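Local coordinates for protein alginate lyase, family PL7 (Zobellia galactanivorans, PDB 3ZPY) that probably cleaves the polysaccharide alginate by beta-elimination, this chain being the catalytic domain of a larger family PL7 lyase, at residues T14-S19 and Y31-D36; S3-L8 and I40-Y45; N74-L79 and G220-S225; D47-Y52 and K61-L66. All blocks are in the same frame, centred on the assembly; numbering follows the deposited sequence.

Interaction 1: T14-S19 and Y31-D36. With NA (sodium ion), chain C.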
loop_
_atom_site.group_PDB
_atom_site.type_symbol
_atom_site.label_atom_id
_atom_site.label_comp_id
_atom_site.label_asym_id
_atom_site.label_seq_id
_atom_site.Cartn_x
_atom_site.Cartn_y
_atom_site.Cartn_z
ATOM N N THR A 14 15.982 1.215 -4.552
ATOM C CA THR A 14 15.023 0.099 -4.505
ATOM C C THR A 14 13.535 0.504 -4.200
ATOM O O THR A 14 12.628 -0.247 -4.550
ATOM C CB THR A 14 15.486 -1.054 -3.542
ATOM O OG1 THR A 14 15.688 -0.499 -2.243
ATOM C CG2 THR A 14 16.774 -1.681 -4.052
ATOM N N TRP A 15 13.350 1.607 -3.485
ATOM C CA TRP A 15 11.987 2.086 -3.159
ATOM C C TRP A 15 11.988 3.607 -3.055
ATOM O O TRP A 15 12.897 4.189 -2.486
ATOM C CB TRP A 15 11.503 1.568 -1.820
ATOM C CG TRP A 15 11.413 0.063 -1.723
ATOM C CD1 TRP A 15 12.413 -0.816 -1.282
ATOM C CD2 TRP A 15 10.261 -0.773 -2.072
ATOM N NE1 TRP A 15 11.977 -2.099 -1.388
ATOM C CE2 TRP A 15 10.680 -2.132 -1.866
ATOM C CE3 TRP A 15 8.960 -0.516 -2.601
ATOM C CZ2 TRP A 15 9.822 -3.196 -2.096
ATOM C CZ3 TRP A 15 8.121 -1.570 -2.831
ATOM C CH2 TRP A 15 8.531 -2.897 -2.577
ATOM N N LYS A 16 10.969 4.244 -3.649
ATOM C CA LYS A 16 10.717 5.626 -3.443
ATOM C C LYS A 16 9.670 5.760 -2.314
ATOM O O LYS A 16 8.685 5.014 -2.255
ATOM C CB LYS A 16 10.155 6.217 -4.751
ATOM C CG LYS A 16 9.583 7.618 -4.663
ATOM C CD LYS A 16 9.321 8.197 -6.104
ATOM C CE LYS A 16 10.540 8.239 -7.097
ATOM N NZ LYS A 16 10.493 8.887 -8.507
ATOM N N ILE A 17 9.883 6.773 -1.471
ATOM C CA ILE A 17 9.013 6.999 -0.298
ATOM C C ILE A 17 8.020 8.119 -0.596
ATOM O O ILE A 17 8.426 9.268 -0.774
ATOM C CB ILE A 17 9.852 7.356 0.938
ATOM C CG1 ILE A 17 10.783 6.228 1.272
ATOM C CG2 ILE A 17 8.923 7.551 2.141
ATOM C CD1 ILE A 17 11.850 6.696 2.285
ATOM N N ASN A 18 6.715 7.702 -0.646
ATOM C CA ASN A 18 5.580 8.663 -0.760
ATOM C C ASN A 18 5.161 9.103 0.661
ATOM O O ASN A 18 4.864 8.263 1.491
ATOM C CB ASN A 18 4.330 8.046 -1.418
ATOM C CG ASN A 18 4.557 7.320 -2.726
ATOM O OD1 ASN A 18 5.377 7.687 -3.581
ATOM N ND2 ASN A 18 3.767 6.331 -2.915
ATOM N N SER A 19 5.271 10.400 1.014
ATOM C CA SER A 19 4.922 10.851 2.339
ATOM C C SER A 19 4.487 12.261 2.319
ATOM O O SER A 19 4.287 12.883 1.215
ATOM C CB SER A 19 6.085 10.575 3.320
ATOM O OG SER A 19 5.662 10.681 4.654
ATOM N N TYR A 31 4.235 14.605 -1.005
ATOM C CA TYR A 31 5.386 14.418 -1.903
ATOM C C TYR A 31 5.420 13.021 -2.410
ATOM O O TYR A 31 5.604 12.070 -1.636
ATOM C CB TYR A 31 6.734 14.677 -1.182
ATOM C CG TYR A 31 6.986 16.139 -0.986
ATOM C CD1 TYR A 31 6.380 16.849 0.077
ATOM C CD2 TYR A 31 7.820 16.827 -1.870
ATOM C CE1 TYR A 31 6.607 18.223 0.243
ATOM C CE2 TYR A 31 8.064 18.192 -1.702
ATOM C CZ TYR A 31 7.459 18.889 -0.646
ATOM O OH TYR A 31 7.665 20.232 -0.492
ATOM N N ASP A 32 5.367 12.872 -3.723
ATOM C CA ASP A 32 5.550 11.564 -4.329
ATOM C C ASP A 32 6.952 11.006 -4.005
ATOM O O ASP A 32 7.096 9.846 -3.832
ATOM C CB ASP A 32 5.309 11.740 -5.839
ATOM C CG ASP A 32 5.666 10.521 -6.626
ATOM O OD1 ASP A 32 4.821 9.615 -6.655
ATOM O OD2 ASP A 32 6.784 10.489 -7.203
ATOM N N ASP A 33 7.956 11.883 -3.968
ATOM C CA ASP A 33 9.243 11.492 -3.446
ATOM C C ASP A 33 9.581 12.464 -2.321
ATOM O O ASP A 33 9.932 13.616 -2.567
ATOM C CB ASP A 33 10.299 11.545 -4.568
ATOM C CG ASP A 33 11.660 11.056 -4.067
ATOM O OD1 ASP A 33 11.868 11.079 -2.827
ATOM O OD2 ASP A 33 12.544 10.744 -4.910
ATOM N N ILE A 34 9.472 11.938 -1.087
ATOM C CA ILE A 34 9.657 12.776 0.084
ATOM C C ILE A 34 11.046 13.445 0.147
ATOM O O ILE A 34 11.238 14.463 0.806
ATOM C CB ILE A 34 9.348 11.976 1.374
ATOM C CG1 ILE A 34 9.162 12.959 2.547
ATOM C CG2 ILE A 34 10.489 10.956 1.617
ATOM C CD1 ILE A 34 7.932 13.844 2.466
ATOM N N THR A 35 12.009 12.800 -0.495
ATOM C CA THR A 35 13.337 13.379 -0.464
ATOM C C THR A 35 13.435 14.694 -1.246
ATOM O O THR A 35 14.433 15.405 -1.152
ATOM C CB THR A 35 14.442 12.395 -0.900
ATOM O OG1 THR A 35 14.324 12.080 -2.282
ATOM C CG2 THR A 35 14.485 11.159 -0.090
ATOM N N ASP A 36 12.422 14.996 -2.066
ATOM C CA ASP A 36 12.306 16.319 -2.692
ATOM C C ASP A 36 12.013 17.446 -1.706
ATOM O O ASP A 36 12.194 18.618 -2.055
ATOM C CB ASP A 36 11.204 16.315 -3.760
ATOM C CG ASP A 36 11.587 15.544 -4.977
ATOM O OD1 ASP A 36 12.768 15.331 -5.188
ATOM O OD2 ASP A 36 10.697 15.140 -5.758
HETATM NA NA NA C . 15.817 17.275 0.308
HETATM O O HOH W 1 12.126 8.484 -1.813
HETATM O O HOH W 2 17.561 17.597 -2.047
#
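An antiparallel hydrogen-bonded pair, Ser-19 with Tyr-31, ends the pairing of strands 15-21 and 29-31, and just beyond it the chain folds into an Asx turn that leads to the sodium site. Tyr-31 N donates a hydrogen bond to Ser-19 O at 2.8 Å, and Ser-19 N returns one to Tyr-31 O at 3.1 Å. Ile-34 N then binds Ile-17 O at 2.9 Å, which holds the loop against the strand past the bridge. Beside this bond the two branches of Ile-34 part: CG2 packs on Ile-17 CB at 3.7 Å, while CG1, trans to the backbone N (chi1 -164°), sends Ile-34 CD1 to Ser-19 CB at 3.9 Å.

Thr-35 OG1 donates to Asp-33 OD1 at 2.7 Å, and Thr-35 N reaches that oxygen from the same face of the carboxylate; a water that accepts from Ile-17 N donates to it too. With an alanine at Asp-33, both Thr-35 donors would probably lose their shared acceptor, leaving the turn looser beside the metal. Thr-35 O binds sodium at 2.8 Å, together with Ala-37 O and Ile-40 O. Lys-16 lays CG and CD along Asp-32 O, its ammonium near the Asp-32 and Asp-33 carboxylates but beyond salt-bridge range.

Strand 15-21 also pairs with strand 76-83, among others through Asn-18 and Glu-78; Ile-17 rests on Leu-79 and Tyr-42, and Ser-19 OG bonds Tyr-45 OH.

Interaction 2: S3-L8 and I40-Y45. With NA (sodium ion), chain C.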
loop_
_atom_site.group_PDB
_atom_site.type_symbol
_atom_site.label_atom_id
_atom_site.label_comp_id
_atom_site.label_asym_id
_atom_site.label_seq_id
_atom_site.Cartn_x
_atom_site.Cartn_y
_atom_site.Cartn_z
ATOM N N SER A 3 17.497 4.533 11.643
ATOM C CA SER A 3 16.504 5.141 10.771
ATOM C C SER A 3 15.516 4.081 10.234
ATOM O O SER A 3 15.835 2.926 10.043
ATOM C CB SER A 3 17.175 5.815 9.565
ATOM O OG SER A 3 17.669 4.869 8.646
ATOM N N PRO A 4 14.335 4.560 9.823
ATOM C CA PRO A 4 13.372 3.622 9.204
ATOM C C PRO A 4 14.001 2.915 7.964
ATOM O O PRO A 4 13.805 1.697 7.751
ATOM C CB PRO A 4 12.158 4.536 8.893
ATOM C CG PRO A 4 12.245 5.637 9.911
ATOM C CD PRO A 4 13.719 5.878 10.109
ATOM N N ALA A 5 14.695 3.673 7.105
ATOM C CA ALA A 5 15.253 3.058 5.907
ATOM C C ALA A 5 16.270 1.962 6.251
ATOM O O ALA A 5 16.295 0.898 5.641
ATOM C CB ALA A 5 15.868 4.139 5.009
ATOM N N SER A 6 17.061 2.214 7.292
ATOM C CA SER A 6 18.063 1.207 7.759
ATOM C C SER A 6 17.358 -0.057 8.363
ATOM O O SER A 6 17.702 -1.178 8.026
ATOM C CB SER A 6 18.974 1.874 8.824
ATOM O OG SER A 6 19.887 2.728 8.198
ATOM N N VAL A 7 16.330 0.157 9.208
ATOM C CA VAL A 7 15.620 -0.959 9.821
ATOM C C VAL A 7 14.961 -1.823 8.739
ATOM O O VAL A 7 14.983 -3.066 8.818
ATOM C CB VAL A 7 14.615 -0.450 10.885
ATOM C CG1 VAL A 7 13.653 -1.557 11.255
ATOM C CG2 VAL A 7 15.372 0.179 12.074
ATOM N N LEU A 8 14.330 -1.187 7.710
ATOM C CA LEU A 8 13.593 -1.929 6.718
ATOM C C LEU A 8 14.518 -2.450 5.602
ATOM O O LEU A 8 14.133 -3.350 4.817
ATOM C CB LEU A 8 12.496 -1.038 6.158
ATOM C CG LEU A 8 11.333 -1.733 5.464
ATOM C CD1 LEU A 8 10.544 -2.753 6.302
ATOM C CD2 LEU A 8 10.350 -0.631 4.928
ATOM N N ILE A 40 15.148 16.871 3.874
ATOM C CA ILE A 40 14.883 15.434 3.970
ATOM C C ILE A 40 15.915 14.701 3.132
ATOM O O ILE A 40 16.184 15.084 2.015
ATOM C CB ILE A 40 13.482 15.067 3.395
ATOM C CG1 ILE A 40 12.327 15.772 4.140
ATOM C CG2 ILE A 40 13.312 13.561 3.414
ATOM C CD1 ILE A 40 12.527 15.840 5.619
ATOM N N SER A 41 16.579 13.682 3.731
ATOM C CA SER A 41 17.417 12.758 2.946
ATOM C C SER A 41 17.001 11.335 3.285
ATOM O O SER A 41 16.499 11.028 4.364
ATOM C CB SER A 41 18.874 12.966 3.175
ATOM O OG SER A 41 19.171 12.733 4.524
ATOM N N TYR A 42 17.092 10.505 2.277
ATOM C CA TYR A 42 16.463 9.232 2.304
ATOM C C TYR A 42 16.835 8.385 3.560
ATOM O O TYR A 42 15.908 7.867 4.246
ATOM C CB TYR A 42 16.887 8.427 1.035
ATOM C CG TYR A 42 16.083 7.160 0.819
ATOM C CD1 TYR A 42 16.325 5.994 1.548
ATOM C CD2 TYR A 42 15.048 7.187 -0.095
ATOM C CE1 TYR A 42 15.580 4.838 1.295
ATOM C CE2 TYR A 42 14.277 6.045 -0.369
ATOM C CZ TYR A 42 14.514 4.874 0.355
ATOM O OH TYR A 42 13.736 3.766 0.073
ATOM N N ASN A 43 18.161 8.232 3.854
ATOM C CA ASN A 43 18.517 7.277 4.881
ATOM C C ASN A 43 18.354 7.842 6.271
ATOM O O ASN A 43 18.571 7.113 7.203
ATOM C CB ASN A 43 19.954 6.740 4.708
ATOM C CG ASN A 43 20.282 5.521 5.683
ATOM O OD1 ASN A 43 19.503 4.518 5.798
ATOM N ND2 ASN A 43 21.438 5.608 6.359
ATOM N N THR A 44 18.047 9.107 6.442
ATOM C CA THR A 44 17.676 9.656 7.764
ATOM C C THR A 44 16.214 10.048 7.925
ATOM O O THR A 44 15.806 10.408 9.031
ATOM C CB THR A 44 18.569 10.817 8.167
ATOM O OG1 THR A 44 18.400 11.892 7.229
ATOM C CG2 THR A 44 20.024 10.488 8.109
ATOM N N TYR A 45 15.429 9.949 6.863
ATOM C CA TYR A 45 14.042 10.402 6.985
ATOM C C TYR A 45 13.243 9.652 8.061
ATOM O O TYR A 45 13.133 8.414 8.017
ATOM C CB TYR A 45 13.310 10.270 5.642
ATOM C CG TYR A 45 11.863 10.689 5.720
ATOM C CD1 TYR A 45 11.485 11.911 6.290
ATOM C CD2 TYR A 45 10.864 9.810 5.345
ATOM C CE1 TYR A 45 10.147 12.280 6.370
ATOM C CE2 TYR A 45 9.518 10.150 5.462
ATOM C CZ TYR A 45 9.158 11.353 6.016
ATOM O OH TYR A 45 7.806 11.703 6.105
HETATM NA NA NA C . 15.817 17.275 0.308
HETATM O O HOH W 3 14.809 6.553 6.803
HETATM O O HOH W 2 17.561 17.597 -2.047
#
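Ser-3, Ala-5 and Asn-43 carry this contact, in which the N-cap of the short helix 4-8 docks on the loop that follows strand 29-31. Ser-3 OG sits between its backbone N and carbonyl carbon (chi1 72°), a position that serves two partners. It accepts from Ser-6 N at 3.0 Å, the capping bond of the helix, and donates a hydrogen bond to Asn-43 O at 2.8 Å, coming in tilted from that carbonyl plane. One hydroxyl thus ties the helix start to the loop.

Asn-43 extends its amide alongside the first helical turn, with CG trans to the backbone N (chi1 -171°). OD1 ends 3.0 Å from Ser-6 OG and also touches Ala-5 CB. The same methyl meets Tyr-42 CE1 at 3.8 Å, coming obliquely to the ring, whose hydroxyl reaches on to Trp-15 O. Pro-4 adds a close approach of CD to Tyr-45 O and turns its ring onto Phe-51 of the neighbouring sheet. At the other end of the loop segment, Ile-40 O is a sodium ligand.

A water bridges the two segments: it accepts from Ala-5 N at 2.9 Å and donates to Tyr-42 O and, at 2.8 Å, to Tyr-45 O.

Interaction 3: N74-L79 and G220-S225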
loop_
_atom_site.group_PDB
_atom_site.type_symbol
_atom_site.label_atom_id
_atom_site.label_comp_id
_atom_site.label_asym_id
_atom_site.label_seq_id
_atom_site.Cartn_x
_atom_site.Cartn_y
_atom_site.Cartn_z
ATOM N N ASN A 74 -7.895 9.529 -2.289
ATOM C CA ASN A 74 -7.400 8.855 -1.112
ATOM C C ASN A 74 -5.899 9.113 -0.882
ATOM O O ASN A 74 -5.067 8.978 -1.812
ATOM C CB ASN A 74 -7.663 7.342 -1.271
ATOM C CG ASN A 74 -9.139 6.974 -1.132
ATOM O OD1 ASN A 74 -9.834 7.449 -0.261
ATOM N ND2 ASN A 74 -9.603 6.112 -2.013
ATOM N N PRO A 75 -5.531 9.452 0.370
ATOM C CA PRO A 75 -4.107 9.745 0.649
ATOM C C PRO A 75 -3.296 8.465 1.003
ATOM O O PRO A 75 -3.836 7.371 1.293
ATOM C CB PRO A 75 -4.173 10.622 1.927
ATOM C CG PRO A 75 -5.442 10.097 2.677
ATOM C CD PRO A 75 -6.428 9.752 1.534
ATOM N N ARG A 76 -1.970 8.613 0.982
ATOM C CA ARG A 76 -1.124 7.441 1.299
ATOM C C ARG A 76 0.156 7.891 1.915
ATOM O O ARG A 76 0.601 9.034 1.679
ATOM C CB ARG A 76 -0.782 6.633 0.013
ATOM C CG ARG A 76 0.083 7.446 -0.983
ATOM C CD ARG A 76 0.221 6.741 -2.321
ATOM N NE ARG A 76 -0.913 7.019 -3.203
ATOM C CZ ARG A 76 -1.543 6.121 -3.975
ATOM N NH1 ARG A 76 -1.124 4.841 -4.026
ATOM N NH2 ARG A 76 -2.446 6.566 -4.825
ATOM N N VAL A 77 0.790 6.977 2.658
ATOM C CA VAL A 77 2.188 7.066 3.041
ATOM C C VAL A 77 2.710 5.658 2.723
ATOM O O VAL A 77 2.196 4.707 3.245
ATOM C CB VAL A 77 2.333 7.393 4.509
ATOM C CG1 VAL A 77 3.795 7.202 4.902
ATOM C CG2 VAL A 77 1.797 8.777 4.862
ATOM N N GLU A 78 3.600 5.515 1.764
ATOM C CA GLU A 78 3.798 4.200 1.116
ATOM C C GLU A 78 5.132 4.184 0.341
ATOM O O GLU A 78 5.661 5.198 0.073
ATOM C CB GLU A 78 2.538 3.960 0.227
ATOM C CG GLU A 78 2.305 2.714 -0.432
ATOM C CD GLU A 78 1.072 2.734 -1.263
ATOM O OE1 GLU A 78 0.879 3.538 -2.144
ATOM O OE2 GLU A 78 0.492 1.703 -1.205
ATOM N N LEU A 79 5.595 2.984 0.007
ATOM C CA LEU A 79 6.759 2.824 -0.857
ATOM C C LEU A 79 6.342 2.423 -2.249
ATOM O O LEU A 79 5.368 1.624 -2.415
ATOM C CB LEU A 79 7.650 1.712 -0.261
ATOM C CG LEU A 79 7.980 1.848 1.227
ATOM C CD1 LEU A 79 8.891 0.685 1.619
ATOM C CD2 LEU A 79 8.668 3.163 1.477
ATOM N N GLY A 220 2.734 -0.287 2.086
ATOM C CA GLY A 220 2.677 0.845 3.024
ATOM C C GLY A 220 1.228 0.948 3.543
ATOM O O GLY A 220 0.532 -0.070 3.846
ATOM N N ASN A 221 0.759 2.219 3.526
ATOM C CA ASN A 221 -0.592 2.541 4.006
ATOM C C ASN A 221 -1.265 3.508 3.030
ATOM O O ASN A 221 -1.013 4.707 3.069
ATOM C CB ASN A 221 -0.509 3.168 5.406
ATOM C CG ASN A 221 -1.826 3.374 6.040
ATOM O OD1 ASN A 221 -2.881 3.124 5.405
ATOM N ND2 ASN A 221 -1.810 3.865 7.266
ATOM N N TYR A 222 -2.166 2.934 2.241
ATOM C CA TYR A 222 -2.985 3.706 1.265
ATOM C C TYR A 222 -4.357 3.654 1.829
ATOM O O TYR A 222 -5.025 2.644 1.769
ATOM C CB TYR A 222 -2.844 3.002 -0.119
ATOM C CG TYR A 222 -3.561 3.647 -1.292
ATOM C CD1 TYR A 222 -3.910 4.993 -1.310
ATOM C CD2 TYR A 222 -3.765 2.855 -2.420
ATOM C CE1 TYR A 222 -4.554 5.524 -2.417
ATOM C CE2 TYR A 222 -4.380 3.352 -3.491
ATOM C CZ TYR A 222 -4.745 4.708 -3.516
ATOM O OH TYR A 222 -5.360 5.344 -4.662
ATOM N N LEU A 223 -4.867 4.783 2.339
ATOM C CA LEU A 223 -6.264 4.739 2.891
ATOM C C LEU A 223 -7.219 4.546 1.781
ATOM O O LEU A 223 -6.923 4.882 0.607
ATOM C CB LEU A 223 -6.607 6.028 3.666
ATOM C CG LEU A 223 -5.700 6.362 4.851
ATOM C CD1 LEU A 223 -6.289 7.531 5.646
ATOM C CD2 LEU A 223 -5.441 5.163 5.746
ATOM N N GLN A 224 -8.382 4.004 2.123
ATOM C CA GLN A 224 -9.489 3.758 1.199
ATOM C C GLN A 224 -10.804 4.359 1.644
ATOM O O GLN A 224 -10.971 4.569 2.830
ATOM C CB GLN A 224 -9.606 2.284 0.754
ATOM C CG GLN A 224 -8.415 1.794 -0.007
ATOM C CD GLN A 224 -8.464 2.285 -1.471
ATOM O OE1 GLN A 224 -9.425 2.002 -2.153
ATOM N NE2 GLN A 224 -7.497 3.076 -1.910
ATOM N N SER A 225 -11.690 4.647 0.693
ATOM C CA SER A 225 -13.023 5.154 1.030
ATOM C C SER A 225 -13.049 6.444 1.827
ATOM O O SER A 225 -13.988 6.696 2.631
ATOM C CB SER A 225 -13.873 4.013 1.719
ATOM O OG SER A 225 -14.007 2.893 0.924
HETATM O O HOH W 4 -12.237 4.586 -2.224
#
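Tyr-222 lies alongside Arg-76, and its side chain meets something at almost every atom. CB touches Glu-78 OE2 at 3.7 Å. With CG trans to the backbone N (chi1 -178°), the ring stands beside the Arg-76 side chain on one face of the sheet, and its rim passes two backbone oxygens near its plane: CD1 is 3.5 Å from Pro-75 O, and CE1 stands next to Asn-74 O. Arg-76 NH1 sits over the middle of the ring, 3.6 Å from Tyr-222 CE2, and Arg-76 NH2 is 3.2 Å from Tyr-222 CZ. At the tip, OH is also close to NH2.

The guanidinium therefore lies flat on the ring, planes 23° apart, in a cation-pi stack; Gln-224 NE2 lies over the opposite face. Arg-76 and Tyr-222 form an antiparallel non-hydrogen-bonded pair in the larger sheet of the PL7 jelly roll, on the R-x-E-L-R and Y-F-K-x-G-x-Y-x-Q motifs that line the substrate groove in relatives. Cutting Tyr-222 back to an alanine would probably strip the guanidinium of its flat support. Glu-78 OE1 meets the guanidinium edge, in its plane, in a salt bridge with Arg-76 NH1 at 3.0 Å, and Lys-218 shares the carboxylate. Next along, Val-77 and Asn-221 exchange two backbone hydrogen bonds.

Interaction 4: D47-Y52 and K61-L66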
loop_
_atom_site.group_PDB
_atom_site.type_symbol
_atom_site.label_atom_id
_atom_site.label_comp_id
_atom_site.label_asym_id
_atom_site.label_seq_id
_atom_site.Cartn_x
_atom_site.Cartn_y
_atom_site.Cartn_z
ATOM N N ASP A 47 9.510 10.711 10.576
ATOM C CA ASP A 47 8.605 11.688 11.089
ATOM C C ASP A 47 7.577 10.881 11.876
ATOM O O ASP A 47 6.856 10.077 11.302
ATOM C CB ASP A 47 7.928 12.466 9.951
ATOM C CG ASP A 47 6.950 13.512 10.412
ATOM O OD1 ASP A 47 6.449 13.500 11.571
ATOM O OD2 ASP A 47 6.633 14.396 9.601
ATOM N N ASP A 48 7.484 11.110 13.173
ATOM C CA ASP A 48 6.547 10.322 13.971
ATOM C C ASP A 48 5.123 10.496 13.624
ATOM O O ASP A 48 4.315 9.660 14.020
ATOM C CB ASP A 48 6.709 10.742 15.461
ATOM C CG ASP A 48 7.978 10.220 16.088
ATOM O OD1 ASP A 48 8.771 9.497 15.355
ATOM O OD2 ASP A 48 8.243 10.565 17.303
ATOM N N ASN A 49 4.791 11.509 12.798
ATOM C CA ASN A 49 3.399 11.636 12.423
ATOM C C ASN A 49 3.039 10.642 11.274
ATOM O O ASN A 49 1.872 10.351 11.045
ATOM C CB ASN A 49 3.086 13.020 11.916
ATOM C CG ASN A 49 2.969 14.065 13.042
ATOM O OD1 ASN A 49 3.534 15.154 12.929
ATOM N ND2 ASN A 49 2.421 13.661 14.157
ATOM N N TYR A 50 4.061 10.217 10.495
ATOM C CA TYR A 50 3.835 9.518 9.197
ATOM C C TYR A 50 4.609 8.234 8.957
ATOM O O TYR A 50 4.086 7.284 8.375
ATOM C CB TYR A 50 4.182 10.445 8.010
ATOM C CG TYR A 50 3.372 11.729 7.994
ATOM C CD1 TYR A 50 1.946 11.712 8.043
ATOM C CD2 TYR A 50 4.019 12.964 8.024
ATOM C CE1 TYR A 50 1.273 12.911 8.068
ATOM C CE2 TYR A 50 3.342 14.173 8.041
ATOM C CZ TYR A 50 1.959 14.152 8.082
ATOM O OH TYR A 50 1.259 15.338 8.068
ATOM N N PHE A 51 5.893 8.263 9.287
ATOM C CA PHE A 51 6.837 7.280 8.770
ATOM C C PHE A 51 7.959 7.193 9.772
ATOM O O PHE A 51 8.807 8.114 9.840
ATOM C CB PHE A 51 7.367 7.739 7.364
ATOM C CG PHE A 51 8.334 6.734 6.737
ATOM C CD1 PHE A 51 7.861 5.583 6.091
ATOM C CD2 PHE A 51 9.696 6.970 6.774
ATOM C CE1 PHE A 51 8.746 4.698 5.498
ATOM C CE2 PHE A 51 10.561 6.103 6.163
ATOM C CZ PHE A 51 10.109 4.985 5.530
ATOM N N TYR A 52 7.997 6.062 10.532
ATOM C CA TYR A 52 8.899 5.996 11.664
ATOM C C TYR A 52 9.181 4.564 11.989
ATOM O O TYR A 52 8.562 3.659 11.475
ATOM C CB TYR A 52 8.367 6.820 12.871
ATOM C CG TYR A 52 7.047 6.347 13.431
ATOM C CD1 TYR A 52 7.054 5.364 14.421
ATOM C CD2 TYR A 52 5.825 6.816 12.941
ATOM C CE1 TYR A 52 5.858 4.892 14.968
ATOM C CE2 TYR A 52 4.589 6.314 13.428
ATOM C CZ TYR A 52 4.671 5.365 14.469
ATOM O OH TYR A 52 3.521 4.859 14.976
ATOM N N LYS A 61 1.776 5.806 8.860
ATOM C CA LYS A 61 0.592 6.371 9.530
ATOM C C LYS A 61 -0.007 7.473 8.580
ATOM O O LYS A 61 0.724 8.438 8.207
ATOM C CB LYS A 61 1.082 7.031 10.904
ATOM C CG LYS A 61 -0.078 7.418 11.774
ATOM C CD LYS A 61 0.356 7.866 13.151
ATOM C CE LYS A 61 -0.798 8.177 14.047
ATOM N NZ LYS A 61 -0.325 8.396 15.432
ATOM N N CYS A 62 -1.263 7.261 8.216
ATOM C CA CYS A 62 -1.925 8.181 7.265
ATOM C C CYS A 62 -3.288 8.545 7.807
ATOM O O CYS A 62 -3.921 7.746 8.509
ATOM C CB CYS A 62 -1.947 7.500 5.842
ATOM S SG CYS A 62 -2.460 8.616 4.540
ATOM N N TYR A 63 -3.758 9.736 7.472
ATOM C CA TYR A 63 -4.908 10.288 8.163
ATOM C C TYR A 63 -6.015 10.573 7.175
ATOM O O TYR A 63 -5.740 11.015 6.052
ATOM C CB TYR A 63 -4.570 11.635 8.898
ATOM C CG TYR A 63 -3.447 11.473 9.879
ATOM C CD1 TYR A 63 -2.111 11.372 9.422
ATOM C CD2 TYR A 63 -3.709 11.500 11.273
ATOM C CE1 TYR A 63 -1.055 11.174 10.274
ATOM C CE2 TYR A 63 -2.617 11.314 12.168
ATOM C CZ TYR A 63 -1.311 11.260 11.641
ATOM O OH TYR A 63 -0.269 11.005 12.517
ATOM N N ARG A 64 -7.246 10.305 7.602
ATOM C CA ARG A 64 -8.439 10.750 6.855
ATOM C C ARG A 64 -8.289 12.246 6.591
ATOM O O ARG A 64 -7.927 13.041 7.492
ATOM C CB ARG A 64 -9.634 10.555 7.826
ATOM C CG ARG A 64 -11.027 10.849 7.224
ATOM C CD ARG A 64 -12.077 10.610 8.311
ATOM N NE ARG A 64 -13.453 10.513 7.780
ATOM C CZ ARG A 64 -14.364 11.480 7.813
ATOM N NH1 ARG A 64 -14.055 12.724 8.161
ATOM N NH2 ARG A 64 -15.617 11.208 7.468
ATOM N N GLY A 65 -8.550 12.651 5.326
ATOM C CA GLY A 65 -8.544 14.108 4.996
ATOM C C GLY A 65 -7.137 14.717 4.919
ATOM O O GLY A 65 -7.066 15.903 4.755
ATOM N N LEU A 66 -6.052 13.904 5.074
ATOM C CA LEU A 66 -4.711 14.416 5.035
ATOM C C LEU A 66 -4.453 15.037 3.664
ATOM O O LEU A 66 -4.591 14.386 2.610
ATOM C CB LEU A 66 -3.760 13.302 5.291
ATOM C CG LEU A 66 -2.245 13.630 5.486
ATOM C CD1 LEU A 66 -2.021 14.565 6.688
ATOM C CD2 LEU A 66 -1.327 12.386 5.575
HETATM O O HOH W 5 1.897 10.162 15.518
#
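Lys-61 N donates an almost straight bond to Tyr-50 O (2.8 Å, 173°), while Tyr-50 CA answers with a CA-H...O contact to Lys-61 O. A classic beta bulge sets Tyr-50 and Phe-51 opposite Asp-47, and Asp-47 OD1 takes Asn-49 N in an Asx turn.

Asn-49 O is gripped by Tyr-63 OH at 2.7 Å, in the carbonyl plane on a lone pair and near the plane of the tyrosine ring. The two tyrosines then touch at their edges, perpendicular (90°) and without stacking, Tyr-50 CE1 lying 3.6 Å from Tyr-63 CE1. This is the open end of the hairpin of strands 51-53 and 58-63, on the margin of the seven-stranded sheet of the jelly roll. Past it a type II turn from Tyr-63 to Leu-66 brings Leu-66 CD2 back onto Tyr-50 CE1 at 3.6 Å, and the Tyr-50 hydroxyl goes on to bond Gly-22 O.

Lys-61 stretches out fully: with CG trans to the backbone N (chi1 -170°), its CB, CG and CD run past Asn-49 O, Lys-61 CB at 3.4 Å. Its NZ reaches a water at 2.8 Å that donates to Asp-48 O, and the ammonium also makes a cation-pi contact with Tyr-235.

In the fold
Along the chain interaction 2 encloses interaction 1, since 14-19 and 31-36 both fall between 3-8 and 40-45; interaction 4 follows, and interaction 3 opens at 74-79 but closes only at 220-225. Interactions 1 and 2, centres about 11 Å apart, share the sodium ion, with Thr-35 and Ile-40 as ligands. Interactions 1 and 3 sit on neighbouring strands of the larger sheet, 15-21 and 76-83, about 13 Å apart centre to centre. Interaction 4 lies on the other sheet, its centre about 10 Å from that of interaction 3, where Leu-223 and Pro-75 pack on the backbone of Tyr-63 and Arg-64. The first strands of the chain thus contribute to both sheets of the catalytic jelly roll, and contacts between them join the layers.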